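Local coordinates for putative transcriptional regulator TRANSCRIPTION REGULATOR protein (Rhizobium meliloti, PDB 5NLA), which binds the second messenger c-di-GMP by a PilZ-like mechanism and acts as an AraC-like transcriptional activator regulating extracellular polysaccharide production, at residues Asp83-Glu88 with Gln102-His107; Gly95-Val100 with Leu171-Glu176; Leu155-Arg160 with Ala247-Met252. All coordinates share one frame; numbering follows the deposited sequence.

Overall arrangement
The three contacts show how chemistry follows place in a fold built around two antiparallel sheets. Interactions 1 and 2 share strand 97-104 and lie about 23 Å apart between centres. In both, an antiparallel pair joins the strand to a sheet neighbour: interaction 2 is buried and almost wholly aliphatic and aromatic, whereas interaction 1, partly buried, mixes a proline-aromatic contact with a glutamate whose charge is paired outside the contact, as the chain turns from one sheet to the other. Interaction 3, also partly buried, joins the loop before strand 159-163 to the start of helix 251-261 through one backbone bond and a tyrosine. Leu155 from its loop touches Phe172 of interaction 2.

Interaction 1: residues Asp83-Glu88 with Gln102-His107; sequences DGFPAE and QVTPAH
Glu88 and Val103 form an antiparallel hydrogen-bonded pair in which Glu88 N donates to Val103 O (2.8 Å) and Val103 N to Glu88 O (2.8 Å), and the two segments run in nearly opposite directions. This is the open end of the hairpin made by strands 88-94 and 97-104. The side chains of the pair share a face of the sheet, CB of Glu88 lying 4.2 Å from CB of Val103, and the carboxylate of Glu88 reaches on to a salt bridge with Arg52. Beyond this pair the regular ladder gives way to loop, and side chains take over. Phe85, whose CG stands anti to the backbone N (chi1 -167°), brings its ring up so that one face meets Pro105. There Pro105 CD sits over that face, 3.8 Å from the centroid of the Phe85 ring and 18° off its normal, a CH-pi contact. Ala106 O and His107 CB come instead to the edge of that ring. Pro105 is also met from a second direction, its CG lying 3.5 Å from CD of Pro86, and the methyl group of Ala87 approaches its CD as well. The proline is thus held among three side chains of the facing loop. The turn that follows is braced internally: His107 ND1 donates to Pro105 O (2.9 Å, 172° at the hydrogen), with the acceptor in the imidazole plane, a bond that fixes the rotation of the ring. Segment 102-107 leaves one sheet here and enters the other: Gln102 and Thr104 bond through their backbones to Ser168 and Ala166 of strand 166-173, while His107 pairs with Met163 of strand 159-163. Helix 59-67 packs against the contact, where Phe60 meets the Phe85 ring edge-to-face and Trp63 touches Phe85, Ala87 and Thr104.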
# COMPACT_ATOMS: atom_id res chain seq x y z
N ASP A 83 18.35 -16.90 16.35
CA ASP A 83 17.41 -17.87 15.76
C ASP A 83 17.31 -17.79 14.23
O ASP A 83 17.06 -18.79 13.57
CB ASP A 83 15.99 -17.70 16.37
CG ASP A 83 15.95 -17.95 17.90
OD1 ASP A 83 16.77 -18.75 18.42
OD2 ASP A 83 15.08 -17.35 18.57
N GLY A 84 17.49 -16.60 13.66
CA GLY A 84 17.28 -16.39 12.24
C GLY A 84 15.90 -15.83 11.99
O GLY A 84 15.08 -15.69 12.91
N PHE A 85 15.63 -15.50 10.73
CA PHE A 85 14.38 -14.86 10.36
C PHE A 85 14.11 -15.09 8.86
O PHE A 85 14.28 -14.18 8.05
CB PHE A 85 14.45 -13.37 10.70
CG PHE A 85 13.13 -12.68 10.65
CD1 PHE A 85 12.31 -12.66 11.77
CD2 PHE A 85 12.71 -12.02 9.49
CE1 PHE A 85 11.08 -12.02 11.74
CE2 PHE A 85 11.47 -11.37 9.45
CZ PHE A 85 10.65 -11.38 10.57
N PRO A 86 13.69 -16.32 8.50
CA PRO A 86 13.51 -16.70 7.10
C PRO A 86 12.30 -16.01 6.46
O PRO A 86 11.16 -16.32 6.82
CB PRO A 86 13.30 -18.20 7.17
CG PRO A 86 12.67 -18.43 8.50
CD PRO A 86 13.13 -17.34 9.42
N ALA A 87 12.55 -15.10 5.53
CA ALA A 87 11.51 -14.29 4.92
C ALA A 87 11.74 -14.11 3.42
O ALA A 87 12.87 -14.18 2.94
CB ALA A 87 11.39 -12.95 5.62
N GLU A 88 10.64 -13.89 2.70
CA GLU A 88 10.63 -13.78 1.25
C GLU A 88 9.61 -12.75 0.84
O GLU A 88 8.48 -12.76 1.32
CB GLU A 88 10.26 -15.11 0.61
CG GLU A 88 11.37 -15.82 -0.12
CD GLU A 88 10.84 -16.86 -1.09
OE1 GLU A 88 9.82 -17.52 -0.76
OE2 GLU A 88 11.43 -17.01 -2.18
N GLN A 102 4.40 -12.30 -0.03
CA GLN A 102 5.18 -12.23 1.20
C GLN A 102 5.10 -13.53 2.00
O GLN A 102 4.00 -14.06 2.23
CB GLN A 102 4.63 -11.10 2.06
CG GLN A 102 5.40 -10.85 3.34
CD GLN A 102 5.05 -9.51 3.94
OE1 GLN A 102 5.93 -8.76 4.39
NE2 GLN A 102 3.76 -9.19 3.94
N VAL A 103 6.25 -14.04 2.42
CA VAL A 103 6.32 -15.11 3.41
C VAL A 103 7.23 -14.63 4.53
O VAL A 103 8.36 -14.24 4.28
CB VAL A 103 6.87 -16.42 2.81
CG1 VAL A 103 6.95 -17.49 3.89
CG2 VAL A 103 5.99 -16.89 1.66
N THR A 104 6.73 -14.67 5.75
CA THR A 104 7.39 -13.99 6.85
C THR A 104 7.12 -14.67 8.21
O THR A 104 6.04 -15.23 8.42
CB THR A 104 6.95 -12.51 6.84
OG1 THR A 104 7.89 -11.73 7.60
CG2 THR A 104 5.54 -12.32 7.37
N PRO A 105 8.11 -14.68 9.12
CA PRO A 105 7.88 -15.19 10.49
C PRO A 105 7.11 -14.18 11.36
O PRO A 105 6.85 -13.07 10.92
CB PRO A 105 9.29 -15.41 11.05
CG PRO A 105 10.20 -15.39 9.87
CD PRO A 105 9.55 -14.46 8.89
N ALA A 106 6.76 -14.58 12.59
CA ALA A 106 6.02 -13.70 13.49
C ALA A 106 6.86 -12.48 13.80
O ALA A 106 8.02 -12.61 14.16
CB ALA A 106 5.64 -14.40 14.78
N HIS A 107 6.28 -11.30 13.62
CA HIS A 107 6.94 -10.05 13.99
C HIS A 107 5.86 -9.02 14.30
O HIS A 107 4.66 -9.29 14.14
CB HIS A 107 7.84 -9.56 12.85
CG HIS A 107 7.08 -9.24 11.60
ND1 HIS A 107 6.56 -10.21 10.78
CD2 HIS A 107 6.70 -8.06 11.07
CE1 HIS A 107 5.91 -9.65 9.78
NE2 HIS A 107 5.98 -8.34 9.93

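Interaction 2: residues Gly95-Val100 with Leu171-Glu176; sequences GDLLIV and LFMPYE
Leu98 and Phe172 form the antiparallel hydrogen-bonded pair of this strand contact, with Leu98 N donating to Phe172 O (2.9 Å) and Phe172 N to Leu98 O (2.9 Å). Their side chains lie alongside each other, CD2 of Leu98 being 4.1 Å from CD2 of Phe172. Placed beside the backbone N (chi1 -65°), the phenyl group also receives Val100 at its edge, where Val100 CG2 lies 3.9 Å from Phe172 CE2. Leu155, Leu70 and Leu377 add further apolar cover to this ring. An alanine in place of Phe172 would probably open a gap among these leucines and leave the Val100 methyl without its aromatic neighbour. Across the sheet from the ring, Leu97 and Met173 run side by side, Leu97 CD1 packing 3.7 Å from Met173 CG. The contact thins toward the partly exposed Asp96, where the strand ladder has ended: CB of Asp96 lies 3.6 Å from CG of Pro174, and the bond from Leu97 N to Asp96 OD1 is weak. Backbone amides thus supply the polar bonding between the central strands 97-104 and 166-173, and apolar side chains cover both faces, as expected of a sheet interior.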
# COMPACT_ATOMS: atom_id res chain seq x y z
N GLY A 95 1.94 -2.92 -14.34
CA GLY A 95 1.88 -1.50 -14.53
C GLY A 95 2.15 -0.81 -13.21
O GLY A 95 3.14 -1.06 -12.56
N ASP A 96 1.28 0.12 -12.86
CA ASP A 96 1.34 0.86 -11.61
C ASP A 96 1.08 0.07 -10.33
O ASP A 96 1.75 0.27 -9.33
CB ASP A 96 0.40 2.05 -11.71
CG ASP A 96 -0.72 1.82 -12.70
OD1 ASP A 96 -1.20 0.68 -12.79
OD2 ASP A 96 -1.09 2.78 -13.41
N LEU A 97 0.08 -0.79 -10.38
CA LEU A 97 -0.34 -1.67 -9.29
C LEU A 97 0.71 -2.76 -9.03
O LEU A 97 1.05 -3.52 -9.94
CB LEU A 97 -1.71 -2.28 -9.64
CG LEU A 97 -2.40 -3.27 -8.70
CD1 LEU A 97 -3.89 -3.37 -9.01
CD2 LEU A 97 -1.76 -4.65 -8.78
N LEU A 98 1.19 -2.84 -7.78
CA LEU A 98 2.23 -3.80 -7.38
C LEU A 98 1.63 -4.99 -6.61
O LEU A 98 0.95 -4.81 -5.59
CB LEU A 98 3.29 -3.10 -6.50
CG LEU A 98 4.50 -3.96 -6.09
CD1 LEU A 98 5.47 -4.14 -7.23
CD2 LEU A 98 5.24 -3.37 -4.90
N ILE A 99 1.89 -6.19 -7.12
CA ILE A 99 1.56 -7.44 -6.43
C ILE A 99 2.80 -7.90 -5.67
O ILE A 99 3.88 -8.01 -6.27
CB ILE A 99 1.19 -8.58 -7.40
CG1 ILE A 99 0.19 -8.12 -8.48
CG2 ILE A 99 0.66 -9.79 -6.63
CD1 ILE A 99 -1.16 -7.72 -7.94
N VAL A 100 2.66 -8.18 -4.38
CA VAL A 100 3.76 -8.72 -3.58
C VAL A 100 3.36 -10.02 -2.89
O VAL A 100 2.39 -10.05 -2.14
CB VAL A 100 4.26 -7.70 -2.55
CG1 VAL A 100 5.25 -8.33 -1.58
CG2 VAL A 100 4.86 -6.50 -3.26
N LEU A 171 -1.71 -6.43 -2.49
CA LEU A 171 -1.89 -5.44 -3.57
C LEU A 171 -1.58 -4.04 -3.04
O LEU A 171 -2.13 -3.61 -2.01
CB LEU A 171 -3.34 -5.44 -4.07
CG LEU A 171 -3.98 -6.76 -4.47
CD1 LEU A 171 -5.45 -6.57 -4.80
CD2 LEU A 171 -3.24 -7.37 -5.65
N PHE A 172 -0.71 -3.33 -3.75
CA PHE A 172 -0.45 -1.92 -3.47
C PHE A 172 -0.91 -1.16 -4.71
O PHE A 172 -0.38 -1.36 -5.79
CB PHE A 172 1.02 -1.67 -3.23
CG PHE A 172 1.58 -2.33 -1.99
CD1 PHE A 172 1.48 -1.71 -0.75
CD2 PHE A 172 2.28 -3.55 -2.07
CE1 PHE A 172 2.01 -2.31 0.39
CE2 PHE A 172 2.83 -4.14 -0.94
CZ PHE A 172 2.69 -3.52 0.30
N MET A 173 -1.92 -0.31 -4.53
CA MET A 173 -2.57 0.41 -5.63
C MET A 173 -2.27 1.91 -5.44
O MET A 173 -2.52 2.45 -4.35
CB MET A 173 -4.09 0.15 -5.60
CG MET A 173 -4.50 -1.25 -6.07
SD MET A 173 -6.14 -1.84 -5.56
CE MET A 173 -5.83 -1.87 -3.81
N PRO A 174 -1.73 2.60 -6.48
CA PRO A 174 -1.41 4.02 -6.32
C PRO A 174 -2.66 4.87 -6.08
O PRO A 174 -3.71 4.56 -6.64
CB PRO A 174 -0.77 4.40 -7.65
CG PRO A 174 -0.48 3.13 -8.35
CD PRO A 174 -1.43 2.12 -7.84
N TYR A 175 -2.52 5.94 -5.28
CA TYR A 175 -3.67 6.74 -4.82
C TYR A 175 -4.77 6.91 -5.86
O TYR A 175 -5.95 6.72 -5.57
CB TYR A 175 -3.26 8.15 -4.38
CG TYR A 175 -4.40 8.87 -3.70
CD1 TYR A 175 -4.78 8.51 -2.41
CD2 TYR A 175 -5.13 9.86 -4.34
CE1 TYR A 175 -5.84 9.12 -1.78
CE2 TYR A 175 -6.20 10.47 -3.71
CZ TYR A 175 -6.55 10.09 -2.42
OH TYR A 175 -7.60 10.66 -1.74
N GLU A 176 -4.35 7.26 -7.06
CA GLU A 176 -5.26 7.66 -8.11
C GLU A 176 -6.14 6.53 -8.64
O GLU A 176 -7.27 6.78 -9.07
CB GLU A 176 -4.47 8.28 -9.25
CG GLU A 176 -5.31 8.92 -10.32
CD GLU A 176 -6.21 10.06 -9.85
OE1 GLU A 176 -5.83 10.78 -8.89
OE2 GLU A 176 -7.29 10.24 -10.46

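Interaction 3: residues Leu155-Arg160 with Ala247-Met252; sequences LGYPYR and AKMGVM
Tyr157 leans its ring against residues 247-249, the linker that ends at Gly250, the N-cap of helix 251-261. This helix packs on helix 281-288 and probably belongs to the helix-turn-helix part of this AraC-like regulator, so the contact would join that part to a loop of the beta-sheet region. Ala247 comes first, its CB 3.8 Å from CE1 of Tyr157. Lys248 follows with backbone rather than side chain: its N lies at the edge of the tyrosine ring, 3.5 Å from CE1 of Tyr157, and its O lies 3.4 Å from CD of Pro158, while its long side chain leads away from the tyrosine, touching Gln113. Pro158 is itself backed by Gln113 and Leu116 of helix 113-118. Next, Met249 starts with its CG opposite the backbone N (chi1 -167°) and then bends at its thioether end, which brings the terminal methyl CE to 3.7 Å from CZ of Tyr157, the two side chains crossing at a slant. Beyond the ring the chain closes on Gly156 at Gly250, where a side chain would crowd the carbonyl oxygen of Gly156. There Gly250 N donates to Gly156 O at 2.7 Å, with the donor tilted 18° from the carbonyl plane.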
# COMPACT_ATOMS: atom_id res chain seq x y z
N LEU A 155 -1.90 3.51 3.17
CA LEU A 155 -0.56 3.71 3.71
C LEU A 155 -0.30 5.17 4.13
O LEU A 155 0.80 5.49 4.58
CB LEU A 155 0.49 3.24 2.71
CG LEU A 155 0.38 1.77 2.31
CD1 LEU A 155 1.50 1.44 1.35
CD2 LEU A 155 0.45 0.86 3.52
N GLY A 156 -1.29 6.04 3.96
CA GLY A 156 -1.25 7.40 4.47
C GLY A 156 -1.72 7.59 5.90
O GLY A 156 -1.49 8.66 6.48
N TYR A 157 -2.40 6.59 6.47
CA TYR A 157 -2.77 6.61 7.89
C TYR A 157 -1.83 5.69 8.66
O TYR A 157 -1.50 4.61 8.18
CB TYR A 157 -4.20 6.15 8.13
CG TYR A 157 -5.25 7.18 7.89
CD1 TYR A 157 -5.31 8.34 8.66
CD2 TYR A 157 -6.24 6.98 6.91
CE1 TYR A 157 -6.29 9.30 8.43
CE2 TYR A 157 -7.24 7.93 6.69
CZ TYR A 157 -7.26 9.09 7.45
OH TYR A 157 -8.25 10.03 7.24
N PRO A 158 -1.44 6.10 9.88
CA PRO A 158 -0.59 5.24 10.69
C PRO A 158 -1.32 4.00 11.20
O PRO A 158 -2.55 3.98 11.29
CB PRO A 158 -0.17 6.13 11.86
CG PRO A 158 -1.19 7.21 11.93
CD PRO A 158 -1.79 7.36 10.56
N TYR A 159 -0.52 2.97 11.49
CA TYR A 159 -1.00 1.75 12.11
C TYR A 159 0.12 0.99 12.84
O TYR A 159 1.29 1.05 12.46
CB TYR A 159 -1.68 0.86 11.08
CG TYR A 159 -0.81 0.37 9.94
CD1 TYR A 159 -0.13 -0.85 10.01
CD2 TYR A 159 -0.70 1.10 8.78
CE1 TYR A 159 0.66 -1.31 8.96
CE2 TYR A 159 0.08 0.65 7.72
CZ TYR A 159 0.76 -0.55 7.81
OH TYR A 159 1.52 -0.96 6.74
N ARG A 160 -0.28 0.31 13.92
CA ARG A 160 0.57 -0.58 14.73
C ARG A 160 -0.04 -1.97 14.61
O ARG A 160 -1.27 -2.11 14.58
CB ARG A 160 0.52 -0.17 16.23
CG ARG A 160 1.49 0.92 16.65
CD ARG A 160 0.93 1.91 17.67
NE ARG A 160 -0.37 2.51 17.28
CZ ARG A 160 -0.59 3.36 16.26
NH1 ARG A 160 0.39 3.79 15.45
NH2 ARG A 160 -1.84 3.80 16.04
N ALA A 247 -8.54 10.43 12.39
CA ALA A 247 -8.01 10.74 11.06
C ALA A 247 -6.80 11.71 11.04
O ALA A 247 -6.95 12.90 10.78
CB ALA A 247 -9.12 11.25 10.14
N LYS A 248 -5.61 11.17 11.32
CA LYS A 248 -4.34 11.90 11.19
C LYS A 248 -3.61 11.44 9.93
O LYS A 248 -2.67 10.64 9.97
CB LYS A 248 -3.47 11.70 12.44
CG LYS A 248 -3.91 12.53 13.64
CD LYS A 248 -3.62 14.02 13.49
CE LYS A 248 -2.15 14.37 13.73
NZ LYS A 248 -1.79 14.39 15.18
N MET A 249 -4.05 11.99 8.80
CA MET A 249 -3.57 11.62 7.47
C MET A 249 -2.17 12.20 7.20
O MET A 249 -1.88 13.35 7.55
CB MET A 249 -4.58 12.10 6.41
CG MET A 249 -4.40 11.52 5.01
SD MET A 249 -5.61 12.07 3.79
CE MET A 249 -7.08 11.40 4.54
N GLY A 250 -1.32 11.39 6.56
CA GLY A 250 0.04 11.81 6.18
C GLY A 250 0.05 12.81 5.02
O GLY A 250 -0.90 12.86 4.23
N VAL A 251 1.13 13.59 4.92
CA VAL A 251 1.23 14.61 3.89
C VAL A 251 0.90 14.11 2.49
O VAL A 251 0.07 14.72 1.83
CB VAL A 251 2.58 15.40 3.87
CG1 VAL A 251 2.62 16.41 4.99
CG2 VAL A 251 3.81 14.50 3.87
N MET A 252 1.52 13.02 2.04
CA MET A 252 1.40 12.61 0.64
C MET A 252 -0.01 12.21 0.26
O MET A 252 -0.46 12.52 -0.84
CB MET A 252 2.36 11.47 0.29
CG MET A 252 2.46 11.15 -1.20
SD MET A 252 2.82 12.53 -2.32
CE MET A 252 4.25 11.78 -3.09